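Local coordinates for hypothetical protein ST1625 (Sulfolobus tokodaii, PDB 1WY6) that is of unknown function but folds as an all-helical repeat protein, an archaeal member of the DUF1955 family, at residues Ile100-Gly105 / Leu135-Asp140; Asn76-Val81 / Arg107-Glu112. One frame throughout, in Å; residues are numbered along the deposited sequence.

Contacts 1 and 2 are both surface contacts between helices close in the chain, their centres about 10 Å apart. Contact 1 joins the C-terminal ends of helices 92-103 and 125-137; contact 2 joins the N-terminal parts of helices 78-86 and 107-117. The segments alternate along the sequence, and the two contacts share no helix, yet Leu110 of helix 107-117 touches Val102 and Val138, and Arg107 also packs on Val138. Their chemistry differs: contact 1 is valine packing with a guanidinium laid over a methyl group, whereas contact 2 pairs a lysine with a glutamate beside an aliphatic lysine-lysine crossing. Contact 1 lies about 14 Å from the chain centre, contact 2 about 8 Å.

Contact 1: Ile100-Gly105 / Leu135-Asp140; sequences ILVIQG and LRRVGD
Val102 meets both Arg137 and Val138 with its CG1 methyl, on the last turn of helix 92-103. Its chi1 of 180° sets CG1 anti to the backbone N and carries that methyl under the guanidinium of Arg137, 3.5 Å from the plane and over its centre. Val102 CG1 lies 3.6 Å from Arg137 CZ and 3.7 Å from Arg137 CB, so one methyl meets both the root and the flat end of the arginine, whose chain bends at chi3 (63°) and crosses the valine at about a right angle. The same Val102 CG1 is 4.1 Å from Val138 CG1. Beta-branched valine suits the place, with a compact methyl close to its own helix. Ile103 adds a lighter touch, its CG1 approaching Arg137 NH2 obliquely at 4.4 Å. At Gly105 positive phi ends the helix in a Schellman motif, a turn that glycine adopts easily; Gly139 appears to close helix 125-137 likewise, where a side chain would jam against the preceding carbonyl O. Arg137 NH1 also has a long, weak ion pair with Asp99. With its face laid on a methyl, the arginine packs through dispersion while its N-H groups, directed in the guanidinium plane, probably remain available to water or acids.

Contact 2: Asn76-Val81 / Arg107-Glu112; sequences NLKSVV and RDKLEE
The N-terminal parts of two helices in the helical repeat fold, 78-86 and 107-117, meet here through Lys78, Lys109 and Glu112. Lys78 reaches across with CG anti to the backbone N (chi1 -179°) and the rest of its chain extended, which puts the ammonium beside Glu112. Lys78 NZ donates to Glu112 OE1 at 2.6 Å, a salt-bridged hydrogen bond that uses the anti lone pair of the oxygen, on the side away from OE2. The two side chains cross at about a right angle, and Lys78 NZ also lies 3.2 Å from Glu112 CB, so the ammonium sits against the base of the glutamate as well as its carboxylate. In this fold, helix 92-103 follows 78-86 and precedes 107-117, and it packs against both, through Val80 on Ala97 and Leu110 on Leu98; Val80 and Leu110 are buried, while Lys78 and Glu112 are partly exposed. Lys109 contributes its aliphatic part: its CD rests 3.8 Å from Lys78 CD, the two chains again crossing near a right angle. Bends at chi2 (-62°) and chi4 turn the Lys109 chain, and its ammonium ends well away from that of Lys78. Long, flexible lysines suit such a partly exposed place, offering methylenes for packing and a charge at the end. With an alanine in place of Lys78, Glu112 is likely to lose its cross-helix mate and Lys109 CD the methylene it rests on. At the start of helix 78-86, Asn76 O accepts from both Ser79 N and Ser79 OG, the hydroxyl at 2.8 Å and in the carbonyl plane.

Contact 1: Ile100-Gly105 / Leu135-Asp140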
# COMPACT_ATOMS: atom_id res chain seq x y z
N ILE A 100 -3.86 1.55 7.92
CA ILE A 100 -4.73 0.39 8.08
C ILE A 100 -3.96 -0.80 8.64
O ILE A 100 -4.49 -1.54 9.47
CB ILE A 100 -5.40 0.01 6.74
CG1 ILE A 100 -6.42 1.09 6.35
CG2 ILE A 100 -6.09 -1.33 6.86
CD1 ILE A 100 -6.88 1.02 4.91
N LEU A 101 -2.72 -0.99 8.19
CA LEU A 101 -1.92 -2.10 8.71
C LEU A 101 -1.71 -1.92 10.22
O LEU A 101 -1.80 -2.89 10.97
CB LEU A 101 -0.56 -2.17 8.01
CG LEU A 101 -0.58 -2.63 6.54
CD1 LEU A 101 0.83 -2.64 5.99
CD2 LEU A 101 -1.21 -4.01 6.44
N VAL A 102 -1.44 -0.70 10.65
CA VAL A 102 -1.24 -0.43 12.08
C VAL A 102 -2.52 -0.74 12.85
O VAL A 102 -2.49 -1.40 13.90
CB VAL A 102 -0.89 1.06 12.34
CG1 VAL A 102 -0.70 1.29 13.83
CG2 VAL A 102 0.38 1.45 11.58
N ILE A 103 -3.64 -0.27 12.32
CA ILE A 103 -4.95 -0.44 12.93
C ILE A 103 -5.40 -1.90 12.95
O ILE A 103 -6.22 -2.29 13.79
CB ILE A 103 -5.99 0.41 12.17
CG1 ILE A 103 -5.64 1.88 12.31
CG2 ILE A 103 -7.38 0.15 12.70
CD1 ILE A 103 -6.57 2.82 11.52
N GLN A 104 -4.88 -2.69 12.03
CA GLN A 104 -5.21 -4.11 11.96
C GLN A 104 -4.27 -4.85 12.91
O GLN A 104 -4.44 -6.03 13.18
CB GLN A 104 -5.03 -4.63 10.54
CG GLN A 104 -6.15 -4.24 9.59
CD GLN A 104 -5.87 -4.64 8.15
OE1 GLN A 104 -6.74 -4.58 7.29
NE2 GLN A 104 -4.63 -5.02 7.88
N GLY A 105 -3.27 -4.12 13.41
CA GLY A 105 -2.30 -4.71 14.31
C GLY A 105 -1.39 -5.69 13.61
O GLY A 105 -0.88 -6.63 14.23
N LEU A 135 6.00 1.71 12.36
CA LEU A 135 6.54 0.67 13.22
C LEU A 135 6.45 1.09 14.69
O LEU A 135 6.01 0.31 15.54
CB LEU A 135 7.99 0.36 12.85
CG LEU A 135 8.18 -0.51 11.60
CD1 LEU A 135 9.64 -0.48 11.15
CD2 LEU A 135 7.72 -1.94 11.90
N ARG A 136 6.87 2.31 14.98
CA ARG A 136 6.84 2.79 16.35
C ARG A 136 5.40 2.69 16.88
O ARG A 136 5.19 2.47 18.07
CB ARG A 136 7.36 4.23 16.40
CG ARG A 136 7.86 4.66 17.76
CD ARG A 136 8.73 5.90 17.64
NE ARG A 136 10.08 5.58 17.19
CZ ARG A 136 10.85 6.38 16.46
NH1 ARG A 136 12.07 6.00 16.10
NH2 ARG A 136 10.39 7.56 16.06
N ARG A 137 4.42 2.83 15.98
CA ARG A 137 3.01 2.74 16.36
C ARG A 137 2.58 1.32 16.73
O ARG A 137 1.54 1.14 17.36
CB ARG A 137 2.11 3.26 15.23
CG ARG A 137 2.09 4.78 15.06
CD ARG A 137 1.04 5.20 14.03
NE ARG A 137 -0.32 4.85 14.47
CZ ARG A 137 -1.38 4.80 13.66
NH1 ARG A 137 -1.26 5.07 12.37
NH2 ARG A 137 -2.57 4.47 14.16
N VAL A 138 3.36 0.31 16.33
CA VAL A 138 3.03 -1.07 16.68
C VAL A 138 3.95 -1.62 17.77
O VAL A 138 3.93 -2.82 18.07
CB VAL A 138 3.07 -2.04 15.44
CG1 VAL A 138 1.83 -1.84 14.58
CG2 VAL A 138 4.32 -1.80 14.62
N GLY A 139 4.75 -0.75 18.37
CA GLY A 139 5.64 -1.16 19.45
C GLY A 139 7.04 -1.59 19.07
O GLY A 139 7.78 -2.12 19.91
N ASP A 140 7.43 -1.36 17.82
CA ASP A 140 8.76 -1.74 17.35
C ASP A 140 9.73 -0.55 17.31
O ASP A 140 10.09 -0.07 16.23
CB ASP A 140 8.67 -2.35 15.95
CG ASP A 140 9.96 -3.01 15.51
OD1 ASP A 140 11.02 -2.69 16.10
OD2 ASP A 140 9.92 -3.83 14.57

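Contact 2: Asn76-Val81 / Arg107-Glu112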
# COMPACT_ATOMS: atom_id res chain seq x y z
N ASN A 76 -4.29 -8.04 2.75
CA ASN A 76 -3.02 -8.04 2.02
C ASN A 76 -2.52 -6.64 1.65
O ASN A 76 -1.85 -6.48 0.63
CB ASN A 76 -3.16 -8.87 0.74
CG ASN A 76 -4.27 -8.36 -0.19
OD1 ASN A 76 -4.40 -8.82 -1.32
ND2 ASN A 76 -5.08 -7.42 0.30
N LEU A 77 -2.83 -5.64 2.48
CA LEU A 77 -2.40 -4.28 2.18
C LEU A 77 -0.89 -4.08 2.21
O LEU A 77 -0.39 -3.01 1.87
CB LEU A 77 -3.10 -3.27 3.09
CG LEU A 77 -4.61 -3.17 2.83
CD1 LEU A 77 -5.13 -1.88 3.45
CD2 LEU A 77 -4.90 -3.17 1.32
N LYS A 78 -0.15 -5.12 2.58
CA LYS A 78 1.30 -5.02 2.55
C LYS A 78 1.69 -4.90 1.08
O LYS A 78 2.75 -4.37 0.74
CB LYS A 78 1.95 -6.26 3.16
CG LYS A 78 3.48 -6.17 3.18
CD LYS A 78 4.14 -7.52 3.47
CE LYS A 78 5.65 -7.42 3.30
NZ LYS A 78 6.33 -8.72 3.54
N SER A 79 0.82 -5.40 0.20
CA SER A 79 1.05 -5.34 -1.25
C SER A 79 1.12 -3.89 -1.74
O SER A 79 1.86 -3.57 -2.68
CB SER A 79 -0.09 -6.05 -2.00
OG SER A 79 -0.28 -7.39 -1.54
N VAL A 80 0.34 -3.02 -1.12
CA VAL A 80 0.32 -1.62 -1.51
C VAL A 80 1.60 -0.92 -1.07
O VAL A 80 2.18 -0.13 -1.81
CB VAL A 80 -0.92 -0.89 -0.94
CG1 VAL A 80 -0.83 0.61 -1.22
CG2 VAL A 80 -2.17 -1.47 -1.56
N VAL A 81 2.05 -1.21 0.15
CA VAL A 81 3.27 -0.62 0.67
C VAL A 81 4.46 -1.11 -0.17
O VAL A 81 5.38 -0.34 -0.46
CB VAL A 81 3.51 -1.04 2.13
CG1 VAL A 81 4.73 -0.31 2.68
CG2 VAL A 81 2.27 -0.74 2.96
N ARG A 107 1.67 -6.04 12.85
CA ARG A 107 3.04 -5.69 13.19
C ARG A 107 4.01 -6.52 12.36
O ARG A 107 5.07 -6.04 11.97
CB ARG A 107 3.27 -5.95 14.68
CG ARG A 107 4.71 -5.81 15.16
CD ARG A 107 4.78 -6.09 16.66
NE ARG A 107 6.13 -6.01 17.21
CZ ARG A 107 6.89 -4.92 17.18
NH1 ARG A 107 6.43 -3.82 16.61
NH2 ARG A 107 8.09 -4.94 17.74
N ASP A 108 3.62 -7.76 12.11
CA ASP A 108 4.43 -8.69 11.33
C ASP A 108 4.71 -8.15 9.93
O ASP A 108 5.84 -8.17 9.48
CB ASP A 108 3.74 -10.06 11.26
CG ASP A 108 2.37 -10.00 10.58
OD1 ASP A 108 1.67 -8.98 10.73
OD2 ASP A 108 1.99 -10.98 9.91
N LYS A 109 3.67 -7.68 9.25
CA LYS A 109 3.81 -7.13 7.90
C LYS A 109 4.69 -5.88 7.91
O LYS A 109 5.58 -5.74 7.08
CB LYS A 109 2.43 -6.82 7.32
CG LYS A 109 1.50 -8.05 7.22
CD LYS A 109 2.10 -9.11 6.29
CE LYS A 109 1.41 -10.46 6.42
NZ LYS A 109 -0.02 -10.42 6.02
N LEU A 110 4.44 -4.98 8.86
CA LEU A 110 5.24 -3.76 8.98
C LEU A 110 6.73 -4.05 9.22
O LEU A 110 7.59 -3.35 8.69
CB LEU A 110 4.70 -2.88 10.12
CG LEU A 110 3.29 -2.31 9.88
CD1 LEU A 110 2.76 -1.66 11.15
CD2 LEU A 110 3.35 -1.31 8.73
N GLU A 111 7.02 -5.09 10.01
CA GLU A 111 8.42 -5.46 10.29
C GLU A 111 9.09 -6.04 9.04
O GLU A 111 10.27 -5.77 8.79
CB GLU A 111 8.50 -6.48 11.42
CG GLU A 111 8.01 -5.96 12.75
CD GLU A 111 8.53 -6.79 13.90
OE1 GLU A 111 8.00 -6.64 15.03
OE2 GLU A 111 9.48 -7.57 13.69
N GLU A 112 8.35 -6.83 8.28
CA GLU A 112 8.87 -7.40 7.05
C GLU A 112 9.30 -6.26 6.11
O GLU A 112 10.39 -6.26 5.55
CB GLU A 112 7.80 -8.27 6.39
CG GLU A 112 7.55 -9.57 7.15
CD GLU A 112 6.21 -10.20 6.84
OE1 GLU A 112 5.65 -9.89 5.77
OE2 GLU A 112 5.72 -11.02 7.66